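PDB 4TXG: chitinase from Chromobacterium violaceum, which probably hydrolyses the glycosidic bonds of chitin, contributing to the breakdown of this polysaccharide. Local coordinates for residues A[153-158]-A[182-187]; A[248-253]-A[307-312]; A[364-369]-A[387-392]. All coordinates share one frame; numbering follows the deposited sequence.

Contact 1 (A[153-158]-A[182-187])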
loop_
_atom_site.group_PDB
_atom_site.type_symbol
_atom_site.label_atom_id
_atom_site.label_comp_id
_atom_site.label_asym_id
_atom_site.label_seq_id
_atom_site.Cartn_x
_atom_site.Cartn_y
_atom_site.Cartn_z
ATOM N N ARG A 153 -16.160 -10.165 6.437
ATOM C CA ARG A 153 -15.364 -9.876 7.629
ATOM C C ARG A 153 -14.126 -9.027 7.316
ATOM O O ARG A 153 -13.561 -8.380 8.198
ATOM C CB ARG A 153 -14.948 -11.206 8.276
ATOM C CG ARG A 153 -14.016 -11.126 9.492
ATOM C CD ARG A 153 -13.843 -12.508 10.142
ATOM N NE ARG A 153 -13.330 -13.525 9.215
ATOM C CZ ARG A 153 -14.080 -14.414 8.572
ATOM N NH1 ARG A 153 -15.395 -14.430 8.743
ATOM N NH2 ARG A 153 -13.514 -15.296 7.753
ATOM N N ARG A 154 -13.701 -9.056 6.056
ATOM C CA ARG A 154 -12.477 -8.382 5.625
ATOM C C ARG A 154 -12.739 -7.468 4.448
ATOM O O ARG A 154 -13.596 -7.764 3.618
ATOM C CB ARG A 154 -11.406 -9.399 5.208
ATOM C CG ARG A 154 -11.103 -10.457 6.244
ATOM C CD ARG A 154 -10.292 -9.913 7.420
ATOM N NE ARG A 154 -10.280 -10.906 8.496
ATOM C CZ ARG A 154 -10.253 -10.610 9.788
ATOM N NH1 ARG A 154 -10.178 -9.333 10.183
ATOM N NH2 ARG A 154 -10.300 -11.591 10.678
ATOM N N ARG A 155 -11.975 -6.385 4.336
ATOM C CA ARG A 155 -12.032 -5.609 3.108
ATOM C C ARG A 155 -11.529 -6.473 1.958
ATOM O O ARG A 155 -10.616 -7.277 2.128
ATOM C CB ARG A 155 -11.204 -4.336 3.211
ATOM C CG ARG A 155 -11.664 -3.399 4.308
ATOM C CD ARG A 155 -11.021 -2.029 4.162
ATOM N NE ARG A 155 -11.321 -1.200 5.322
ATOM C CZ ARG A 155 -10.594 -1.208 6.431
ATOM N NH1 ARG A 155 -9.523 -1.994 6.501
ATOM N NH2 ARG A 155 -10.934 -0.430 7.459
ATOM N N ILE A 156 -12.162 -6.308 0.804
ATOM C CA ILE A 156 -11.755 -6.952 -0.431
ATOM C C ILE A 156 -11.763 -5.838 -1.460
ATOM O O ILE A 156 -12.818 -5.418 -1.944
ATOM C CB ILE A 156 -12.695 -8.107 -0.831
ATOM C CG1 ILE A 156 -12.714 -9.173 0.265
ATOM C CG2 ILE A 156 -12.270 -8.709 -2.176
ATOM C CD1 ILE A 156 -13.760 -10.272 0.035
ATOM N N ILE A 157 -10.575 -5.318 -1.731
ATOM C CA ILE A 157 -10.427 -4.081 -2.489
ATOM C C ILE A 157 -9.818 -4.358 -3.850
ATOM O O ILE A 157 -8.675 -4.786 -3.943
ATOM C CB ILE A 157 -9.537 -3.086 -1.734
ATOM C CG1 ILE A 157 -10.097 -2.837 -0.330
ATOM C CG2 ILE A 157 -9.391 -1.782 -2.499
ATOM C CD1 ILE A 157 -8.997 -2.638 0.714
ATOM N N GLY A 158 -10.579 -4.106 -4.908
ATOM C CA GLY A 158 -10.083 -4.381 -6.244
ATOM C C GLY A 158 -9.751 -3.111 -6.997
ATOM O O GLY A 158 -10.552 -2.172 -7.015
ATOM N N LYS A 182 -18.992 -9.589 -4.517
ATOM C CA LYS A 182 -17.915 -10.267 -3.805
ATOM C C LYS A 182 -16.814 -9.316 -3.341
ATOM O O LYS A 182 -15.781 -9.760 -2.846
ATOM C CB LYS A 182 -17.312 -11.362 -4.691
ATOM C CG LYS A 182 -18.356 -12.343 -5.234
ATOM C CD LYS A 182 -17.714 -13.495 -5.985
ATOM C CE LYS A 182 -18.763 -14.410 -6.606
ATOM N NZ LYS A 182 -19.779 -14.857 -5.614
ATOM N N LEU A 183 -17.042 -8.013 -3.497
ATOM C CA LEU A 183 -16.069 -6.985 -3.110
ATOM C C LEU A 183 -16.599 -6.055 -2.018
ATOM O O LEU A 183 -17.802 -6.013 -1.748
ATOM C CB LEU A 183 -15.680 -6.123 -4.323
ATOM C CG LEU A 183 -15.060 -6.745 -5.566
ATOM C CD1 LEU A 183 -14.810 -5.680 -6.595
ATOM C CD2 LEU A 183 -13.757 -7.431 -5.209
ATOM N N THR A 184 -15.706 -5.293 -1.396
ATOM C CA THR A 184 -16.156 -4.252 -0.475
ATOM C C THR A 184 -15.812 -2.845 -0.979
ATOM O O THR A 184 -16.536 -1.884 -0.690
ATOM C CB THR A 184 -15.561 -4.438 0.939
ATOM O OG1 THR A 184 -14.131 -4.325 0.888
ATOM C CG2 THR A 184 -15.957 -5.800 1.517
ATOM N N HIS A 185 -14.705 -2.734 -1.716
ATOM C CA HIS A 185 -14.218 -1.459 -2.246
ATOM C C HIS A 185 -13.667 -1.633 -3.658
ATOM O O HIS A 185 -13.051 -2.649 -3.975
ATOM C CB HIS A 185 -13.101 -0.867 -1.376
ATOM C CG HIS A 185 -13.492 -0.592 0.043
ATOM N ND1 HIS A 185 -13.684 -1.592 0.971
ATOM C CD2 HIS A 185 -13.685 0.575 0.704
ATOM C CE1 HIS A 185 -14.007 -1.056 2.136
ATOM N NE2 HIS A 185 -14.008 0.258 2.002
ATOM N N ILE A 186 -13.874 -0.621 -4.492
ATOM C CA ILE A 186 -13.268 -0.570 -5.822
ATOM C C ILE A 186 -12.490 0.724 -5.971
ATOM O O ILE A 186 -13.028 1.807 -5.742
ATOM C CB ILE A 186 -14.317 -0.634 -6.930
ATOM C CG1 ILE A 186 -15.131 -1.928 -6.833
ATOM C CG2 ILE A 186 -13.656 -0.467 -8.312
ATOM C CD1 ILE A 186 -16.468 -1.844 -7.587
ATOM N N ASN A 187 -11.227 0.598 -6.356
ATOM C CA ASN A 187 -10.374 1.750 -6.617
ATOM C C ASN A 187 -10.239 1.959 -8.116
ATOM O O ASN A 187 -9.802 1.056 -8.826
ATOM C CB ASN A 187 -8.981 1.551 -6.020
ATOM C CG ASN A 187 -8.962 1.612 -4.506
ATOM O OD1 ASN A 187 -9.896 2.089 -3.871
ATOM N ND2 ASN A 187 -7.863 1.138 -3.921
#

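Contact 2 (A[248-253]-A[307-312])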
loop_
_atom_site.group_PDB
_atom_site.type_symbol
_atom_site.label_atom_id
_atom_site.label_comp_id
_atom_site.label_asym_id
_atom_site.label_seq_id
_atom_site.Cartn_x
_atom_site.Cartn_y
_atom_site.Cartn_z
ATOM N N THR A 248 -16.690 3.149 -3.760
ATOM C CA THR A 248 -15.738 3.457 -4.827
ATOM C C THR A 248 -14.818 4.602 -4.416
ATOM O O THR A 248 -15.246 5.572 -3.780
ATOM C CB THR A 248 -16.441 3.808 -6.159
ATOM O OG1 THR A 248 -17.357 4.896 -5.967
ATOM C CG2 THR A 248 -17.193 2.593 -6.686
ATOM N N LEU A 249 -13.539 4.465 -4.757
ATOM C CA LEU A 249 -12.557 5.496 -4.466
ATOM C C LEU A 249 -11.780 5.830 -5.730
ATOM O O LEU A 249 -11.531 4.957 -6.564
ATOM C CB LEU A 249 -11.592 5.052 -3.354
ATOM C CG LEU A 249 -12.235 4.869 -1.968
ATOM C CD1 LEU A 249 -12.679 3.427 -1.771
ATOM C CD2 LEU A 249 -11.283 5.294 -0.864
ATOM N N ILE A 250 -11.413 7.096 -5.876
ATOM C CA ILE A 250 -10.594 7.506 -7.011
ATOM C C ILE A 250 -9.111 7.430 -6.618
ATOM O O ILE A 250 -8.675 8.064 -5.648
ATOM C CB ILE A 250 -11.001 8.927 -7.510
ATOM C CG1 ILE A 250 -10.140 9.353 -8.707
ATOM C CG2 ILE A 250 -10.975 9.975 -6.370
ATOM C CD1 ILE A 250 -10.293 8.431 -9.940
ATOM N N SER A 251 -8.344 6.612 -7.339
ATOM C CA SER A 251 -6.911 6.517 -7.065
ATOM C C SER A 251 -6.152 7.543 -7.891
ATOM O O SER A 251 -6.405 7.705 -9.084
ATOM C CB SER A 251 -6.376 5.118 -7.352
ATOM O OG SER A 251 -7.053 4.160 -6.576
ATOM N N VAL A 252 -5.215 8.227 -7.245
ATOM C CA VAL A 252 -4.495 9.317 -7.883
ATOM C C VAL A 252 -3.001 9.004 -7.901
ATOM O O VAL A 252 -2.413 8.743 -6.856
ATOM C CB VAL A 252 -4.727 10.653 -7.147
ATOM C CG1 VAL A 252 -4.131 11.824 -7.953
ATOM C CG2 VAL A 252 -6.215 10.864 -6.875
ATOM N N GLY A 253 -2.398 9.013 -9.088
ATOM C CA GLY A 253 -0.966 8.780 -9.205
ATOM C C GLY A 253 -0.604 7.478 -9.903
ATOM O O GLY A 253 -0.890 7.289 -11.088
ATOM N N ASP A 307 -16.774 7.682 -3.002
ATOM C CA ASP A 307 -16.834 7.633 -1.541
ATOM C C ASP A 307 -15.516 7.999 -0.875
ATOM O O ASP A 307 -15.431 8.058 0.351
ATOM C CB ASP A 307 -17.243 6.236 -1.080
ATOM C CG ASP A 307 -18.581 5.824 -1.633
ATOM O OD1 ASP A 307 -19.590 6.440 -1.238
ATOM O OD2 ASP A 307 -18.629 4.903 -2.474
ATOM N N GLY A 308 -14.477 8.207 -1.673
ATOM C CA GLY A 308 -13.183 8.513 -1.097
ATOM C C GLY A 308 -12.113 8.735 -2.135
ATOM O O GLY A 308 -12.347 8.557 -3.330
ATOM N N VAL A 309 -10.939 9.127 -1.658
ATOM C CA VAL A 309 -9.765 9.330 -2.504
ATOM C C VAL A 309 -8.659 8.399 -2.031
ATOM O O VAL A 309 -8.429 8.270 -0.825
ATOM C CB VAL A 309 -9.279 10.800 -2.445
ATOM C CG1 VAL A 309 -8.033 10.999 -3.291
ATOM C CG2 VAL A 309 -10.371 11.720 -2.926
ATOM N N ASP A 310 -7.992 7.751 -2.983
ATOM C CA ASP A 310 -6.885 6.848 -2.703
ATOM C C ASP A 310 -5.614 7.492 -3.251
ATOM O O ASP A 310 -5.464 7.672 -4.455
ATOM C CB ASP A 310 -7.150 5.482 -3.346
ATOM C CG ASP A 310 -6.001 4.508 -3.171
ATOM O OD1 ASP A 310 -5.671 4.172 -2.009
ATOM O OD2 ASP A 310 -5.455 4.063 -4.208
ATOM N N ILE A 311 -4.715 7.893 -2.362
ATOM C CA ILE A 311 -3.502 8.578 -2.786
ATOM C C ILE A 311 -2.415 7.559 -3.102
ATOM O O ILE A 311 -1.981 6.826 -2.223
ATOM C CB ILE A 311 -3.001 9.550 -1.694
ATOM C CG1 ILE A 311 -4.069 10.601 -1.398
ATOM C CG2 ILE A 311 -1.665 10.180 -2.106
ATOM C CD1 ILE A 311 -4.417 11.507 -2.609
ATOM N N ASP A 312 -1.994 7.508 -4.360
ATOM C CA ASP A 312 -0.982 6.556 -4.805
ATOM C C ASP A 312 0.259 7.319 -5.283
ATOM O O ASP A 312 0.626 7.292 -6.459
ATOM C CB ASP A 312 -1.549 5.665 -5.906
ATOM C CG ASP A 312 -0.638 4.500 -6.244
ATOM O OD1 ASP A 312 0.474 4.396 -5.666
ATOM O OD2 ASP A 312 -1.033 3.684 -7.099
#

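Contact 3 (A[364-369]-A[387-392])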
loop_
_atom_site.group_PDB
_atom_site.type_symbol
_atom_site.label_atom_id
_atom_site.label_comp_id
_atom_site.label_asym_id
_atom_site.label_seq_id
_atom_site.Cartn_x
_atom_site.Cartn_y
_atom_site.Cartn_z
ATOM N N TYR A 364 -16.487 10.679 3.805
ATOM C CA TYR A 364 -15.510 10.490 2.728
ATOM C C TYR A 364 -14.217 9.900 3.277
ATOM O O TYR A 364 -13.614 10.455 4.191
ATOM C CB TYR A 364 -15.202 11.810 2.005
ATOM C CG TYR A 364 -16.419 12.469 1.388
ATOM C CD1 TYR A 364 -17.049 11.907 0.280
ATOM C CD2 TYR A 364 -16.937 13.647 1.911
ATOM C CE1 TYR A 364 -18.168 12.504 -0.290
ATOM C CE2 TYR A 364 -18.063 14.255 1.351
ATOM C CZ TYR A 364 -18.671 13.677 0.253
ATOM O OH TYR A 364 -19.784 14.275 -0.309
ATOM N N GLN A 365 -13.798 8.776 2.710
ATOM C CA GLN A 365 -12.586 8.101 3.163
ATOM C C GLN A 365 -11.337 8.630 2.454
ATOM O O GLN A 365 -11.387 9.016 1.288
ATOM C CB GLN A 365 -12.709 6.580 2.954
ATOM C CG GLN A 365 -13.634 5.880 3.966
ATOM C CD GLN A 365 -13.700 4.367 3.773
ATOM O OE1 GLN A 365 -13.918 3.886 2.661
ATOM N NE2 GLN A 365 -13.510 3.611 4.859
ATOM N N ILE A 366 -10.221 8.660 3.174
ATOM C CA ILE A 366 -8.916 8.838 2.534
ATOM C C ILE A 366 -8.104 7.585 2.730
ATOM O O ILE A 366 -7.895 7.141 3.865
ATOM C CB ILE A 366 -8.128 10.012 3.110
ATOM C CG1 ILE A 366 -8.972 11.268 3.096
ATOM C CG2 ILE A 366 -6.825 10.220 2.315
ATOM C CD1 ILE A 366 -8.246 12.449 3.643
ATOM N N THR A 367 -7.653 6.997 1.631
ATOM C CA THR A 367 -6.773 5.852 1.731
ATOM C C THR A 367 -5.487 6.147 0.964
ATOM O O THR A 367 -5.373 7.163 0.279
ATOM C CB THR A 367 -7.458 4.573 1.202
ATOM O OG1 THR A 367 -7.668 4.666 -0.213
ATOM C CG2 THR A 367 -8.817 4.389 1.889
ATOM N N ALA A 368 -4.504 5.265 1.103
ATOM C CA ALA A 368 -3.282 5.415 0.340
ATOM C C ALA A 368 -2.726 4.062 -0.031
ATOM O O ALA A 368 -2.801 3.117 0.745
ATOM C CB ALA A 368 -2.237 6.223 1.131
ATOM N N ALA A 369 -2.201 3.982 -1.244
ATOM C CA ALA A 369 -1.397 2.839 -1.662
ATOM C C ALA A 369 0.024 3.134 -1.209
ATOM O O ALA A 369 0.618 4.145 -1.618
ATOM C CB ALA A 369 -1.473 2.645 -3.163
ATOM N N LYS A 387 -1.744 8.587 10.529
ATOM C CA LYS A 387 -2.852 8.968 11.397
ATOM C C LYS A 387 -4.011 9.618 10.627
ATOM O O LYS A 387 -5.122 9.686 11.136
ATOM C CB LYS A 387 -2.375 9.920 12.499
ATOM C CG LYS A 387 -1.877 11.256 11.972
ATOM C CD LYS A 387 -1.197 12.111 13.055
ATOM C CE LYS A 387 -2.174 12.574 14.116
ATOM N NZ LYS A 387 -1.582 13.633 14.994
ATOM N N TYR A 388 -3.758 10.087 9.405
ATOM C CA TYR A 388 -4.807 10.752 8.627
ATOM C C TYR A 388 -5.610 9.798 7.744
ATOM O O TYR A 388 -6.618 10.193 7.161
ATOM C CB TYR A 388 -4.191 11.859 7.762
ATOM C CG TYR A 388 -3.444 12.866 8.604
ATOM C CD1 TYR A 388 -4.122 13.660 9.525
ATOM C CD2 TYR A 388 -2.065 13.002 8.505
ATOM C CE1 TYR A 388 -3.451 14.572 10.319
ATOM C CE2 TYR A 388 -1.381 13.918 9.307
ATOM C CZ TYR A 388 -2.087 14.696 10.205
ATOM O OH TYR A 388 -1.426 15.611 11.005
ATOM N N LEU A 389 -5.156 8.552 7.637
ATOM C CA LEU A 389 -5.700 7.633 6.650
ATOM C C LEU A 389 -6.733 6.679 7.234
ATOM O O LEU A 389 -6.480 5.998 8.234
ATOM C CB LEU A 389 -4.569 6.820 6.009
ATOM C CG LEU A 389 -3.509 7.682 5.335
ATOM C CD1 LEU A 389 -2.321 6.830 4.888
ATOM C CD2 LEU A 389 -4.125 8.408 4.145
ATOM N N ASP A 390 -7.901 6.624 6.609
ATOM C CA ASP A 390 -8.894 5.643 7.029
ATOM C C ASP A 390 -8.316 4.236 6.989
ATOM O O ASP A 390 -8.544 3.440 7.898
ATOM C CB ASP A 390 -10.131 5.734 6.154
ATOM C CG ASP A 390 -10.939 6.964 6.458
ATOM O OD1 ASP A 390 -11.820 6.887 7.343
ATOM O OD2 ASP A 390 -10.666 8.014 5.845
ATOM N N PHE A 391 -7.572 3.931 5.928
ATOM C CA PHE A 391 -6.774 2.712 5.902
ATOM C C PHE A 391 -5.714 2.792 4.823
ATOM O O PHE A 391 -5.748 3.693 3.977
ATOM C CB PHE A 391 -7.652 1.447 5.726
ATOM C CG PHE A 391 -8.536 1.441 4.500
ATOM C CD1 PHE A 391 -8.031 1.080 3.260
ATOM C CD2 PHE A 391 -9.893 1.722 4.608
ATOM C CE1 PHE A 391 -8.853 1.026 2.136
ATOM C CE2 PHE A 391 -10.725 1.689 3.481
ATOM C CZ PHE A 391 -10.201 1.334 2.247
ATOM N N VAL A 392 -4.753 1.872 4.873
ATOM C CA VAL A 392 -3.743 1.800 3.824
ATOM C C VAL A 392 -3.907 0.519 3.030
ATOM O O VAL A 392 -4.384 -0.476 3.546
ATOM C CB VAL A 392 -2.299 1.868 4.382
ATOM C CG1 VAL A 392 -2.056 3.228 5.033
ATOM C CG2 VAL A 392 -2.014 0.739 5.367
#

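Contact 1 (A[153-158]-A[182-187])
Ile-156 and Thr-184 join two parallel strands through a side-chain hydroxyl at the point where regular pairing begins, an instructive case of a side chain doing backbone work. Ile-156 N donates to Thr-184 OG1 at 2.8 Å, the hydroxyl being set between its own backbone N and carbonyl carbon (chi1 63°), which leaves CG2 facing Arg-154 O.

Among the backbone bonds, Ile-156 O is gripped twice: Thr-184 N reaches it at 2.9 Å in the carbonyl plane, on a lone pair, whereas His-185 N, at 3.3 Å, lies 40° out of that plane. Beyond this fork the pairing is regular, with Gly-158 N bonded to His-185 O (3.0 Å) and Asn-187 N to Gly-158 O (2.9 Å).

Apolar and flat groups fill both sides. On one, Ile-157 and His-185 lie side by side and point the same way, CG1 against CB, while Ile-157 CG2 rests on the amide ND2 of Asn-187. The extended chain of Arg-155 brings CD to 3.7 Å from His-185 CE1, the guanidinium and imidazole planes standing 61° apart. On the other, Ile-156 CG2 meets Leu-183 CD2 at 3.6 Å, the two side chains crossing at about a right angle. The isoleucine also covers Lys-182 O, which has no polar partner in the model.

Polar ends converge on His-185. Its ND1 pairs in the ring plane with Thr-184 OG1 at 2.8 Å, and its NE2 bonds Glu-146, whose carboxylate also forms a salt bridge with Arg-155 NE. This chemistry implies an imidazole fixed in rotation at both nitrogens; a carboxylate bound to both ring and guanidinium would be expected to offset the arginine's positive charge and could stabilise a proton on the imidazole.

Contact 2 (A[248-253]-A[307-312])
Leu-249 lays its CD2 methyl over the bare backbone of Gly-308, 3.7 Å from the CA atom. The two residues belong to neighbouring parallel strands of the TIM barrel, and both strands carry family 18 signatures: Ser-251 and Gly-253 fall in an SxGG sequence, while Asp-307, Asp-310, Asp-312 and Glu-314 spell DxxDxDxE. In family members the glutamate of the latter motif is the usual proton donor, a role consistent with its place here.

Successive backbone bonds tie the strands together, among them Asp-310 N to Ile-250 O and Asp-312 N to Val-252 O, each 2.8 Å. At the start of the pair Asp-307 exchanges two bonds with Thr-248. Its N donates to Thr-248 O, and its OD2 receives Thr-248 N at 2.9 Å on the anti lone pair; Lys-240 and Arg-362 bind the same carboxylate.

Val-309, facing helix 287-304 with Ile-250, divides its methyls: CG2 lies alongside Ile-250 CG2 at 3.9 Å, and CG1 touches Val-252 CG2. On the other face, which Leu-249 shares, Ser-251 and Asp-310 form a polar pair. With CG swung opposite the amide nitrogen (chi1 176°), the Asp-310 carboxylate lies where OD1 bonds Thr-367 and OD2 bonds Tyr-159. The hydroxyl of Ser-251 donates to that same OD2 over 2.9 Å, meeting it on the anti side and 22° out of the carboxylate plane.

Contact 3 (A[364-369]-A[387-392])
Asp-390 N donates to Ile-366 O at 2.8 Å, almost in line with the carbonyl bond though bent at the hydrogen, just before the parallel strands run on in loose pairing, with the CA atoms of Thr-367 and Phe-391 5.2 Å apart. The reciprocal bond comes from a side chain: Ile-366 N gives its hydrogen to Asp-390 OD2, also at 2.8 Å, approaching on the anti side and 30° out of the carboxylate plane. Arg-350 holds this oxygen too, while OD1 is taken by Tyr-140 and Tyr-363.

These segments belong to a beta-alpha-beta unit of the TIM barrel, in which helix 374-377 intervenes between strands 365-371 and 391-395. Facing the barrel interior, Thr-367 sets CG2 squarely over the Phe-391 ring, 3.4 Å from its centroid, a close CH-pi contact. The ring comes beneath the methyl because CG of Phe-391 sits between backbone N and carbonyl carbon (chi1 57°). At the ring's edge stands Gln-365 NE2, 3.7 Å from CE2, its amide steeply inclined to the aromatic plane (78°) and bonded to Tyr-140. Toward helix 338-360, Leu-389 splits its branches, CD2 against Ile-366 CG2 and CD1 on Ala-368 CB at 3.8 Å.

In the fold
The three contacts sample successive strands of one curled sheet, which strands 457-462 and 599-603 close into the barrel. Contacts 1 and 2 have centres about 14 Å apart and are joined where Ile-186 O accepts a probable hydrogen bond from Leu-249 N (2.9 Å). Contacts 2 and 3, about 9 Å apart between centres, are linked likewise by Ile-311 N and Thr-367 O at 2.8 Å. Contacts 1 and 3 meet across the interior, where Arg-155 NE packs 3.3 Å from Phe-391 CD2. Contact 2 bears most directly on the presumed active site, since its second strand leads to Glu-314; a bound cesium ion lies about 5 Å from the side chain of Asp-312.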